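Local coordinates for protein esterase E25 (Uncultured bacterium, PDB 4Q05) that probably hydrolyses carboxylic esters as a dimeric alpha/beta hydrolase of the GTSAG motif subfamily of the bacterial hormone-sensitive lipase family, at residues 40-45 / 250-255. Sequence-based numbering, arbitrary orientation.
Sequences GPRTLP and DGIDRN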
loop_
_atom_site.group_PDB
_atom_site.type_symbol
_atom_site.label_atom_id
_atom_site.label_comp_id
_atom_site.label_asym_id
_atom_site.label_seq_id
_atom_site.Cartn_x
_atom_site.Cartn_y
_atom_site.Cartn_z
ATOM N N GLY A 40 -14.867 1.631 -18.350
ATOM C CA GLY A 40 -15.099 2.804 -19.173
ATOM C C GLY A 40 -14.109 3.914 -18.878
ATOM O O GLY A 40 -13.337 3.828 -17.927
ATOM N N PRO A 41 -14.122 4.971 -19.697
ATOM C CA PRO A 41 -13.219 6.098 -19.459
ATOM C C PRO A 41 -13.400 6.650 -18.048
ATOM O O PRO A 41 -14.509 6.692 -17.535
ATOM C CB PRO A 41 -13.668 7.131 -20.498
ATOM C CG PRO A 41 -14.282 6.309 -21.597
ATOM C CD PRO A 41 -14.963 5.171 -20.891
ATOM N N ARG A 42 -12.304 7.058 -17.424
ATOM C CA ARG A 42 -12.341 7.591 -16.074
ATOM C C ARG A 42 -11.804 9.021 -16.164
ATOM O O ARG A 42 -11.056 9.348 -17.082
ATOM C CB ARG A 42 -11.470 6.725 -15.134
ATOM C CG ARG A 42 -12.011 5.295 -14.806
ATOM C CD ARG A 42 -10.924 4.323 -14.181
ATOM N NE ARG A 42 -10.026 3.793 -15.213
ATOM C CZ ARG A 42 -8.849 3.196 -15.022
ATOM N NH1 ARG A 42 -8.347 3.007 -13.801
ATOM N NH2 ARG A 42 -8.153 2.794 -16.085
ATOM N N THR A 43 -12.183 9.872 -15.222
ATOM C CA THR A 43 -11.594 11.206 -15.116
ATOM C C THR A 43 -10.789 11.272 -13.828
ATOM O O THR A 43 -11.282 10.911 -12.756
ATOM C CB THR A 43 -12.673 12.301 -15.090
ATOM O OG1 THR A 43 -13.383 12.292 -16.332
ATOM C CG2 THR A 43 -12.051 13.682 -14.871
ATOM N N LEU A 44 -9.552 11.734 -13.924
ATOM C CA LEU A 44 -8.653 11.713 -12.774
ATOM C C LEU A 44 -8.127 13.100 -12.436
ATOM O O LEU A 44 -7.207 13.597 -13.084
ATOM C CB LEU A 44 -7.495 10.747 -13.031
ATOM C CG LEU A 44 -6.479 10.633 -11.902
ATOM C CD1 LEU A 44 -7.160 10.226 -10.605
ATOM C CD2 LEU A 44 -5.393 9.625 -12.277
ATOM N N PRO A 45 -8.720 13.737 -11.422
ATOM C CA PRO A 45 -8.264 15.064 -11.010
ATOM C C PRO A 45 -6.962 14.964 -10.230
ATOM O O PRO A 45 -6.638 13.892 -9.702
ATOM C CB PRO A 45 -9.389 15.539 -10.084
ATOM C CG PRO A 45 -9.946 14.285 -9.508
ATOM C CD PRO A 45 -9.876 13.276 -10.624
ATOM N N ASP A 250 -2.668 1.920 -16.364
ATOM C CA ASP A 250 -2.293 2.158 -17.753
ATOM C C ASP A 250 -2.793 3.553 -18.156
ATOM O O ASP A 250 -3.990 3.827 -18.102
ATOM C CB ASP A 250 -2.924 1.098 -18.648
ATOM C CG ASP A 250 -2.353 1.115 -20.059
ATOM O OD1 ASP A 250 -2.534 2.125 -20.754
ATOM O OD2 ASP A 250 -1.709 0.129 -20.465
ATOM N N GLY A 251 -1.880 4.436 -18.541
ATOM C CA GLY A 251 -2.239 5.806 -18.863
ATOM C C GLY A 251 -2.318 6.715 -17.643
ATOM O O GLY A 251 -2.589 7.910 -17.770
ATOM N N ILE A 252 -2.085 6.160 -16.455
ATOM C CA ILE A 252 -2.172 6.933 -15.216
ATOM C C ILE A 252 -0.804 7.162 -14.573
ATOM O O ILE A 252 -0.605 8.115 -13.826
ATOM C CB ILE A 252 -3.166 6.275 -14.220
ATOM C CG1 ILE A 252 -4.592 6.429 -14.759
ATOM C CG2 ILE A 252 -3.050 6.896 -12.826
ATOM C CD1 ILE A 252 -5.641 5.634 -14.009
ATOM N N ASP A 253 0.151 6.290 -14.884
ATOM C CA ASP A 253 1.509 6.482 -14.416
ATOM C C ASP A 253 2.197 7.419 -15.418
ATOM O O ASP A 253 2.446 7.036 -16.548
ATOM C CB ASP A 253 2.224 5.129 -14.346
ATOM C CG ASP A 253 3.635 5.239 -13.810
ATOM O OD1 ASP A 253 4.438 6.033 -14.363
ATOM O OD2 ASP A 253 3.934 4.533 -12.828
ATOM N N ARG A 254 2.501 8.639 -14.999
ATOM C CA ARG A 254 3.002 9.656 -15.929
ATOM C C ARG A 254 4.406 9.342 -16.429
ATOM O O ARG A 254 4.878 9.953 -17.389
ATOM C CB ARG A 254 2.995 11.032 -15.272
ATOM C CG ARG A 254 4.050 11.176 -14.188
ATOM C CD ARG A 254 3.763 12.323 -13.238
ATOM N NE ARG A 254 4.902 12.473 -12.346
ATOM C CZ ARG A 254 5.715 13.524 -12.324
ATOM N NH1 ARG A 254 5.481 14.561 -13.119
ATOM N NH2 ARG A 254 6.749 13.537 -11.492
ATOM N N ASN A 255 5.073 8.390 -15.781
ATOM C CA ASN A 255 6.442 8.074 -16.133
ATOM C C ASN A 255 6.586 6.848 -17.022
ATOM O O ASN A 255 7.169 6.939 -18.100
ATOM C CB ASN A 255 7.314 7.971 -14.881
ATOM C CG ASN A 255 7.216 9.214 -14.017
ATOM O OD1 ASN A 255 7.001 9.139 -12.804
ATOM N ND2 ASN A 255 7.335 10.372 -14.648
#
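Ile252 meets Leu44 and Arg42 with separate branches of its side chain, and these two meetings make up the whole contact. The tighter is apolar: CG2 of Ile252 lies 3.6 Å from CD2 of Leu44, the two side chains crossing at about a right angle. With CG anti to the backbone N (chi1 180°), Leu44 presents CD2 to the loop. The other branch of Ile252 extends toward Arg42, and its CD1 sits over one face of the guanidinium, 3.8 Å from NH1. The methyl thus covers the flat group, whose NH1 donates to Ile248 O of its own chain and to Ile248 O of the second subunit; Asp250 O of this loop in turn accepts from Arg42 NE of the second subunit. A bend at chi3 (-78°) turns the arginine head into this position. Cutting Ile252 back to an alanine removes both branches that touch, which would probably deprive Leu44 CD2 of its partner in this loop and uncover that face of the guanidinium.

Beyond these three buried residues the segments diverge. Pro41 and Thr43 are among the more exposed residues and stay clear of 250-255; Thr43 OG1 bonds instead to Gln38 of the second subunit. Arg254 and Asn255, partly exposed, lie well away from the strand. Just before them Asp253 forms an Asx turn, its OD1 accepting from Asn255 N at 2.8 Å.

The contact lies at the periphery of the alpha/beta hydrolase fold. Arg42, Thr43 and Leu44 form an antiparallel ladder with a strand of the second subunit, and the loop between helices 244-248 and 262-271 packs against strand 37-44, with Arg301 touching both Leu44 and Ile252.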